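Local coordinates for endoglucanase, glycoside hydrolase family 5 protein (Cytophaga hutchinsonii, PDB 5IHS), which probably hydrolyses internal beta-1,4-glucosidic bonds of cellulose as a TIM-barrel endoglucanase, in a bacterium that grows on crystalline cellulose, at residues A[56-61]-A[285-290]; A[232-237]-A[269-274]; A[236-239]-A[243-246]. All blocks are in the same frame, centred on the assembly; numbering follows the deposited sequence.

All three contacts belong to one eight-stranded TIM barrel. Contact 1 joins the end of the first strand, 53-57, and the loop beyond to the loop after the last strand, 279-284, and along the chain it encloses the other two. Contacts 2 and 3 both start from helix 228-239 and share Lys236 and Ala237. Their centres are 7 Å apart, and they meet where Ala234 CB lies 3.9 Å from Leu244 CD1 and Leu272 CD2 lies 3.8 Å from Val246 CG2. Helix 228-239, strand 244-249 and helix 262-274 thus form one continuous packed region of the wall. Contact 1 lies apart, its centre 26 Å from that of contact 2 and 27 Å from that of contact 3.

Contact 1: residues A[56-61]-A[285-290]; sequences SLFWSQ and ADKPET
Phe58 and Ala285 have the nearest CA atoms across 56-61 and 285-290, 5.8 Å apart. The two segments lie where a TIM barrel closes: strand 53-57 is the first of eight parallel strands and strand 279-284, which precedes Ala285, is the last. Ser56 makes backbone hydrogen bonds to Asn281 and Ile284, so the neighbouring strands are still paired just before their loops begin. Beyond that point no hydrogen bond links the two segments, and side chains take over.

Phe58 carries the contact. Its CB is 3.7 Å from Ala285 CB. With CG anti to the backbone N (chi1 -173°), the ring swings to where its CD1 is equally near that methyl group, which meets the root of the ring obliquely, and where CZ and CE1 come near Lys287 and Glu289. Lys287 CD approaches Phe58 CZ at 4.3 Å. All four side-chain torsions of this lysine are close to 180°, and the extended chain brings CD past the phenyl tip. Its NZ then forms a long salt bridge, 3.6 Å, with Glu289 OE1. The backbone brings these two residues together, because Glu289 N donates to Lys287 O around the inverse gamma turn centred on Pro288.

Trp59 lies across the ring plane from Ala285, Lys287 and Glu289, and its own ring meets His125 edge-to-face. These loops leave the carboxy-terminal ends of the strands, the rim that in TIM-barrel hydrolases bears the active site. Trp59 CD1 sits 3.5 Å above the plane of the Phe58 ring, offset toward its rim, while Glu289 OE2 lies 4.2 Å from Phe58 CE1.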
loop_
_atom_site.group_PDB
_atom_site.type_symbol
_atom_site.label_atom_id
_atom_site.label_comp_id
_atom_site.label_asym_id
_atom_site.label_seq_id
_atom_site.Cartn_x
_atom_site.Cartn_y
_atom_site.Cartn_z
ATOM N N SER A 56 -3.390 -5.252 2.071
ATOM C CA SER A 56 -4.317 -4.313 1.465
ATOM C C SER A 56 -5.741 -4.832 1.578
ATOM O O SER A 56 -6.021 -6.002 1.291
ATOM C CB SER A 56 -3.977 -4.085 -0.010
ATOM O OG SER A 56 -4.729 -3.012 -0.569
ATOM N N LEU A 57 -6.645 -3.931 1.924
ATOM C CA LEU A 57 -8.052 -4.141 1.665
ATOM C C LEU A 57 -8.295 -4.028 0.160
ATOM O O LEU A 57 -7.482 -3.490 -0.599
ATOM C CB LEU A 57 -8.879 -3.143 2.473
ATOM C CG LEU A 57 -8.634 -3.209 3.991
ATOM C CD1 LEU A 57 -9.311 -2.075 4.723
ATOM C CD2 LEU A 57 -9.038 -4.539 4.589
ATOM N N PHE A 58 -9.429 -4.550 -0.271
ATOM C CA PHE A 58 -9.857 -4.514 -1.665
ATOM C C PHE A 58 -10.651 -3.230 -1.895
ATOM O O PHE A 58 -11.039 -2.547 -0.947
ATOM C CB PHE A 58 -10.715 -5.766 -1.879
ATOM C CG PHE A 58 -11.159 -6.076 -3.307
ATOM C CD1 PHE A 58 -10.412 -6.925 -4.117
ATOM C CD2 PHE A 58 -12.408 -5.673 -3.772
ATOM C CE1 PHE A 58 -10.864 -7.284 -5.381
ATOM C CE2 PHE A 58 -12.862 -6.046 -5.031
ATOM C CZ PHE A 58 -12.094 -6.849 -5.828
ATOM N N TRP A 59 -10.905 -2.912 -3.163
ATOM C CA TRP A 59 -11.735 -1.776 -3.560
ATOM C C TRP A 59 -12.825 -1.461 -2.540
ATOM O O TRP A 59 -13.710 -2.289 -2.294
ATOM C CB TRP A 59 -12.430 -2.095 -4.873
ATOM C CG TRP A 59 -11.552 -2.278 -6.065
ATOM C CD1 TRP A 59 -10.915 -3.416 -6.478
ATOM C CD2 TRP A 59 -11.283 -1.289 -7.052
ATOM N NE1 TRP A 59 -10.258 -3.179 -7.658
ATOM C CE2 TRP A 59 -10.461 -1.874 -8.028
ATOM C CE3 TRP A 59 -11.664 0.046 -7.199
ATOM C CZ2 TRP A 59 -10.020 -1.166 -9.150
ATOM C CZ3 TRP A 59 -11.235 0.744 -8.307
ATOM C CH2 TRP A 59 -10.422 0.140 -9.267
ATOM N N SER A 60 -12.812 -0.246 -1.995
ATOM C CA SER A 60 -13.699 0.103 -0.897
ATOM C C SER A 60 -15.173 0.031 -1.276
ATOM O O SER A 60 -16.014 -0.244 -0.409
ATOM C CB SER A 60 -13.370 1.506 -0.400
ATOM O OG SER A 60 -13.467 2.484 -1.421
ATOM N N GLN A 61 -15.517 0.301 -2.537
ATOM C CA GLN A 61 -16.933 0.299 -2.897
ATOM C C GLN A 61 -17.494 -1.108 -3.080
ATOM O O GLN A 61 -18.720 -1.278 -3.104
ATOM C CB GLN A 61 -17.211 1.194 -4.120
ATOM C CG GLN A 61 -16.771 0.663 -5.479
ATOM C CD GLN A 61 -15.354 1.069 -5.851
ATOM O OE1 GLN A 61 -14.419 0.932 -5.047
ATOM N NE2 GLN A 61 -15.181 1.571 -7.071
ATOM N N ALA A 285 -10.336 -9.749 0.755
ATOM C CA ALA A 285 -11.557 -9.793 -0.027
ATOM C C ALA A 285 -11.997 -11.235 -0.008
ATOM O O ALA A 285 -11.165 -12.134 0.117
ATOM C CB ALA A 285 -11.307 -9.404 -1.483
ATOM N N ASP A 286 -13.302 -11.452 -0.151
ATOM C CA ASP A 286 -13.849 -12.802 -0.185
ATOM C C ASP A 286 -14.367 -13.178 -1.567
ATOM O O ASP A 286 -15.149 -14.121 -1.702
ATOM C CB ASP A 286 -14.918 -12.986 0.892
ATOM C CG ASP A 286 -16.222 -12.312 0.557
ATOM O OD1 ASP A 286 -16.181 -11.263 -0.127
ATOM O OD2 ASP A 286 -17.279 -12.828 0.996
ATOM N N LYS A 287 -13.929 -12.464 -2.596
ATOM C CA LYS A 287 -14.250 -12.818 -3.970
ATOM C C LYS A 287 -13.638 -14.181 -4.297
ATOM O O LYS A 287 -12.520 -14.477 -3.864
ATOM C CB LYS A 287 -13.655 -11.740 -4.884
ATOM C CG LYS A 287 -13.852 -11.929 -6.370
ATOM C CD LYS A 287 -13.400 -10.696 -7.153
ATOM C CE LYS A 287 -13.699 -10.859 -8.633
ATOM N NZ LYS A 287 -13.238 -9.698 -9.433
ATOM N N PRO A 288 -14.351 -15.058 -5.041
ATOM C CA PRO A 288 -13.797 -16.399 -5.347
ATOM C C PRO A 288 -12.763 -16.382 -6.469
ATOM O O PRO A 288 -12.957 -16.941 -7.563
ATOM C CB PRO A 288 -15.059 -17.203 -5.695
ATOM C CG PRO A 288 -16.004 -16.196 -6.216
ATOM C CD PRO A 288 -15.765 -14.945 -5.435
ATOM N N GLU A 289 -11.624 -15.743 -6.178
ATOM C CA GLU A 289 -10.482 -15.641 -7.081
ATOM C C GLU A 289 -9.210 -15.935 -6.294
ATOM O O GLU A 289 -9.166 -15.769 -5.075
ATOM C CB GLU A 289 -10.366 -14.244 -7.746
ATOM C CG GLU A 289 -9.916 -13.089 -6.811
ATOM C CD GLU A 289 -9.758 -11.726 -7.512
ATOM O OE1 GLU A 289 -10.275 -11.540 -8.633
ATOM O OE2 GLU A 289 -9.113 -10.825 -6.929
ATOM N N THR A 290 -8.150 -16.332 -7.011
ATOM C CA THR A 290 -6.913 -16.774 -6.364
ATOM C C THR A 290 -6.343 -15.726 -5.416
ATOM O O THR A 290 -5.792 -16.075 -4.365
ATOM C CB THR A 290 -5.866 -17.079 -7.436
ATOM O OG1 THR A 290 -6.422 -17.967 -8.407
ATOM C CG2 THR A 290 -4.603 -17.691 -6.820
#

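Contact 2: residues A[232-237]-A[269-274]; sequences NEAQKA and YEFLDA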
loop_
_atom_site.group_PDB
_atom_site.type_symbol
_atom_site.label_atom_id
_atom_site.label_comp_id
_atom_site.label_asym_id
_atom_site.label_seq_id
_atom_site.Cartn_x
_atom_site.Cartn_y
_atom_site.Cartn_z
ATOM N N ASN A 232 14.636 -6.763 -12.160
ATOM C CA ASN A 232 15.722 -6.008 -12.776
ATOM C C ASN A 232 15.340 -4.545 -12.972
ATOM O O ASN A 232 16.172 -3.648 -12.772
ATOM C CB ASN A 232 16.110 -6.628 -14.120
ATOM C CG ASN A 232 16.814 -7.953 -13.980
ATOM O OD1 ASN A 232 17.312 -8.296 -12.910
ATOM N ND2 ASN A 232 16.862 -8.709 -15.071
ATOM N N GLU A 233 14.089 -4.286 -13.371
ATOM C CA GLU A 233 13.591 -2.915 -13.462
ATOM C C GLU A 233 13.693 -2.221 -12.109
ATOM O O GLU A 233 14.159 -1.078 -12.010
ATOM C CB GLU A 233 12.138 -2.957 -13.959
ATOM C CG GLU A 233 11.357 -1.640 -13.944
ATOM C CD GLU A 233 11.700 -0.707 -15.084
ATOM O OE1 GLU A 233 12.325 -1.167 -16.069
ATOM O OE2 GLU A 233 11.333 0.487 -14.986
ATOM N N ALA A 234 13.247 -2.895 -11.049
ATOM C CA ALA A 234 13.327 -2.317 -9.712
ATOM C C ALA A 234 14.768 -2.007 -9.325
ATOM O O ALA A 234 15.062 -0.923 -8.812
ATOM C CB ALA A 234 12.683 -3.275 -8.714
ATOM N N GLN A 235 15.687 -2.946 -9.576
ATOM C CA GLN A 235 17.090 -2.722 -9.224
ATOM C C GLN A 235 17.664 -1.516 -9.961
ATOM O O GLN A 235 18.417 -0.723 -9.382
ATOM C CB GLN A 235 17.912 -3.978 -9.524
ATOM C CG GLN A 235 19.389 -3.840 -9.186
ATOM C CD GLN A 235 19.621 -3.674 -7.685
ATOM O OE1 GLN A 235 19.322 -4.579 -6.897
ATOM N NE2 GLN A 235 20.127 -2.510 -7.279
ATOM N N LYS A 236 17.314 -1.361 -11.240
ATOM C CA LYS A 236 17.793 -0.212 -12.001
ATOM C C LYS A 236 17.280 1.100 -11.415
ATOM O O LYS A 236 18.002 2.098 -11.390
ATOM C CB LYS A 236 17.415 -0.368 -13.478
ATOM C CG LYS A 236 18.200 -1.476 -14.179
ATOM C CD LYS A 236 17.749 -1.715 -15.609
ATOM C CE LYS A 236 18.426 -2.955 -16.190
ATOM N NZ LYS A 236 18.196 -3.130 -17.650
ATOM N N ALA A 237 16.041 1.121 -10.929
ATOM C CA ALA A 237 15.537 2.323 -10.269
ATOM C C ALA A 237 16.296 2.607 -8.972
ATOM O O ALA A 237 16.608 3.766 -8.671
ATOM C CB ALA A 237 14.037 2.186 -10.004
ATOM N N TYR A 269 9.993 -12.121 -2.212
ATOM C CA TYR A 269 10.260 -11.796 -0.812
ATOM C C TYR A 269 11.758 -11.676 -0.552
ATOM O O TYR A 269 12.197 -10.793 0.194
ATOM C CB TYR A 269 9.662 -12.843 0.120
ATOM C CG TYR A 269 8.156 -12.870 0.273
ATOM C CD1 TYR A 269 7.373 -11.718 0.208
ATOM C CD2 TYR A 269 7.527 -14.070 0.547
ATOM C CE1 TYR A 269 6.000 -11.780 0.385
ATOM C CE2 TYR A 269 6.164 -14.140 0.740
ATOM C CZ TYR A 269 5.398 -12.999 0.666
ATOM O OH TYR A 269 4.035 -13.107 0.868
ATOM N N GLU A 270 12.556 -12.571 -1.145
ATOM C CA GLU A 270 14.005 -12.516 -0.962
ATOM C C GLU A 270 14.561 -11.178 -1.442
ATOM O O GLU A 270 15.359 -10.531 -0.753
ATOM C CB GLU A 270 14.639 -13.680 -1.721
ATOM C CG GLU A 270 16.136 -13.771 -1.684
ATOM C CD GLU A 270 16.599 -15.071 -2.325
ATOM O OE1 GLU A 270 16.410 -15.228 -3.553
ATOM O OE2 GLU A 270 17.105 -15.960 -1.604
ATOM N N PHE A 271 14.138 -10.747 -2.627
ATOM C CA PHE A 271 14.582 -9.470 -3.185
ATOM C C PHE A 271 14.129 -8.293 -2.327
ATOM O O PHE A 271 14.916 -7.390 -2.019
ATOM C CB PHE A 271 14.030 -9.350 -4.605
ATOM C CG PHE A 271 14.286 -8.022 -5.257
ATOM C CD1 PHE A 271 15.514 -7.738 -5.828
ATOM C CD2 PHE A 271 13.282 -7.063 -5.327
ATOM C CE1 PHE A 271 15.748 -6.512 -6.434
ATOM C CE2 PHE A 271 13.512 -5.841 -5.933
ATOM C CZ PHE A 271 14.744 -5.572 -6.488
ATOM N N LEU A 272 12.852 -8.284 -1.942
ATOM C CA LEU A 272 12.327 -7.164 -1.172
ATOM C C LEU A 272 13.016 -7.060 0.182
ATOM O O LEU A 272 13.380 -5.963 0.620
ATOM C CB LEU A 272 10.814 -7.288 -1.003
ATOM C CG LEU A 272 10.031 -7.328 -2.322
ATOM C CD1 LEU A 272 8.580 -7.686 -2.065
ATOM C CD2 LEU A 272 10.143 -6.001 -3.077
ATOM N N ASP A 273 13.236 -8.194 0.848
ATOM C CA ASP A 273 13.924 -8.164 2.134
ATOM C C ASP A 273 15.371 -7.711 1.974
ATOM O O ASP A 273 15.895 -6.987 2.828
ATOM C CB ASP A 273 13.862 -9.542 2.790
ATOM C CG ASP A 273 12.484 -9.878 3.349
ATOM O OD1 ASP A 273 11.626 -8.976 3.520
ATOM O OD2 ASP A 273 12.286 -11.079 3.654
ATOM N N ALA A 274 16.035 -8.135 0.894
ATOM C CA ALA A 274 17.423 -7.736 0.682
ATOM C C ALA A 274 17.561 -6.224 0.580
ATOM O O ALA A 274 18.600 -5.670 0.963
ATOM C CB ALA A 274 17.970 -8.397 -0.584
#
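Phe271 reaches from helix 262-274 to Ala234 and Gln235 on helix 228-239, and its ring spans a gap in which the nearest CA atoms, those of Gln235 and Phe271, are 9.4 Å apart. From CB the side chain sets out toward the other helix. With CG anti to the backbone N (chi1 174°), the ring is carried outward, so that CB, CG and the two delta carbons serve as a stem and the far atoms do the touching. CE2 lies 3.9 Å from Ala234 CB. CZ, at the tip, comes to 3.8 Å from the same Ala234 CB and stands 4.2 Å from Gln235 N, which brings it close to the helix backbone. CE1, on the remaining branch, has Gln235 OE1 at 4.1 Å.

Gln235 reaches that position through a bend at chi2 (66°), and its amide plane stands at 87° to the phenyl plane. The other end of the amide is occupied within its own helix, where NE2 hydrogen-bonds to OD1 of Asp239. That bond probably limits rotation of the amide about its own chi3, and so contributes to its steep angle to the ring.

The pair of helices belongs to the outer layer of the TIM barrel, flanking strand 244-249 in sequence. His275, just beyond helix 262-274, meets the Phe271 ring with their planes about 50° apart. An alanine in place of Phe271 would lack the whole ring and would probably leave the methyl of Ala234 without its partner from the neighbouring helix.

No hydrogen bond or salt bridge crosses between the segments. Cohesion here therefore probably rests on dispersion between ring and methyl, with the glutamine amide as a polar border to an otherwise apolar contact.

Contact 3: residues A[236-239]-A[243-246]; sequences KALD and ALFV
Leu238 and Leu244 meet at a slant, with a methyl of the helix residue set against the branch point of the strand residue. CD2 of Leu238 lies 4.0 Å from Leu244 CG, and the same Leu238 CD2 is 4.1 Å from Leu244 CD1. The two residues have matching conformations: in each, CG is anti to the carbonyl carbon and beside the backbone N, with chi1 -62° in Leu238 and -54° in Leu244. Their starting directions differ, however. Leu244 leaves the strand heading for the helix, whereas Leu238 starts out to one side and only its end turns inward.

The second methyl of Leu244 serves another partner. Its CD2 comes to 4.4 Å from Ala237 CB, which also faces the strand, so one leucine head is set against two successive residues of the last helical turn.

Helix 228-239 and strand 244-249 are the second and third elements of a beta-alpha-beta crossover that begins with strand 215-221, the repeating step of the TIM barrel. The short connection brings the chain straight back, with CA of Leu238 6.6 Å from CA of Ala243. The side chain of Ala243 points away from the helix and touches Met216 on strand 215-221, while its backbone hydrogen-bonds to Tyr217.

All three contacting side chains are buried, and the packing between the segments is wholly apolar. Val202 of helix 202-207 touches both Ala237 and Leu244, extending the apolar cluster to a neighbouring helix. His275 adjoins Leu238, whose backbone O accepts a hydrogen bond from Asn40 ND2.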
loop_
_atom_site.group_PDB
_atom_site.type_symbol
_atom_site.label_atom_id
_atom_site.label_comp_id
_atom_site.label_asym_id
_atom_site.label_seq_id
_atom_site.Cartn_x
_atom_site.Cartn_y
_atom_site.Cartn_z
ATOM N N LYS A 236 17.314 -1.361 -11.240
ATOM C CA LYS A 236 17.793 -0.212 -12.001
ATOM C C LYS A 236 17.280 1.100 -11.415
ATOM O O LYS A 236 18.002 2.098 -11.390
ATOM C CB LYS A 236 17.415 -0.368 -13.478
ATOM C CG LYS A 236 18.200 -1.476 -14.179
ATOM C CD LYS A 236 17.749 -1.715 -15.609
ATOM C CE LYS A 236 18.426 -2.955 -16.190
ATOM N NZ LYS A 236 18.196 -3.130 -17.650
ATOM N N ALA A 237 16.041 1.121 -10.929
ATOM C CA ALA A 237 15.537 2.323 -10.269
ATOM C C ALA A 237 16.296 2.607 -8.972
ATOM O O ALA A 237 16.608 3.766 -8.671
ATOM C CB ALA A 237 14.037 2.186 -10.004
ATOM N N LEU A 238 16.594 1.566 -8.187
ATOM C CA LEU A 238 17.393 1.756 -6.981
ATOM C C LEU A 238 18.772 2.302 -7.326
ATOM O O LEU A 238 19.303 3.175 -6.617
ATOM C CB LEU A 238 17.505 0.430 -6.229
ATOM C CG LEU A 238 16.195 -0.176 -5.726
ATOM C CD1 LEU A 238 16.462 -1.550 -5.131
ATOM C CD2 LEU A 238 15.523 0.721 -4.713
ATOM N N ASP A 239 19.365 1.808 -8.422
ATOM C CA ASP A 239 20.674 2.296 -8.851
ATOM C C ASP A 239 20.649 3.793 -9.117
ATOM O O ASP A 239 21.677 4.476 -8.993
ATOM C CB ASP A 239 21.085 1.609 -10.152
ATOM C CG ASP A 239 21.401 0.134 -9.992
ATOM O OD1 ASP A 239 21.553 -0.359 -8.852
ATOM O OD2 ASP A 239 21.526 -0.534 -11.044
ATOM N N ALA A 243 13.567 5.500 -3.791
ATOM C CA ALA A 243 13.049 4.510 -2.861
ATOM C C ALA A 243 11.708 3.994 -3.361
ATOM O O ALA A 243 10.844 4.773 -3.782
ATOM C CB ALA A 243 12.871 5.126 -1.466
ATOM N N LEU A 244 11.536 2.680 -3.305
ATOM C CA LEU A 244 10.339 2.000 -3.779
ATOM C C LEU A 244 9.526 1.484 -2.599
ATOM O O LEU A 244 10.077 1.134 -1.550
ATOM C CB LEU A 244 10.728 0.802 -4.646
ATOM C CG LEU A 244 11.674 1.119 -5.809
ATOM C CD1 LEU A 244 11.990 -0.134 -6.594
ATOM C CD2 LEU A 244 11.081 2.191 -6.724
ATOM N N PHE A 245 8.210 1.390 -2.796
ATOM C CA PHE A 245 7.294 0.787 -1.828
ATOM C C PHE A 245 6.342 -0.110 -2.615
ATOM O O PHE A 245 5.677 0.357 -3.549
ATOM C CB PHE A 245 6.536 1.905 -1.092
ATOM C CG PHE A 245 5.831 1.494 0.197
ATOM C CD1 PHE A 245 5.005 0.383 0.297
ATOM C CD2 PHE A 245 5.973 2.285 1.329
ATOM C CE1 PHE A 245 4.369 0.061 1.486
ATOM C CE2 PHE A 245 5.332 1.960 2.521
ATOM C CZ PHE A 245 4.526 0.858 2.584
ATOM N N VAL A 246 6.295 -1.396 -2.267
ATOM C CA VAL A 246 5.356 -2.318 -2.898
ATOM C C VAL A 246 4.022 -2.181 -2.167
ATOM O O VAL A 246 3.714 -2.916 -1.220
ATOM C CB VAL A 246 5.897 -3.756 -2.932
ATOM C CG1 VAL A 246 4.832 -4.718 -3.449
ATOM C CG2 VAL A 246 7.127 -3.822 -3.825
#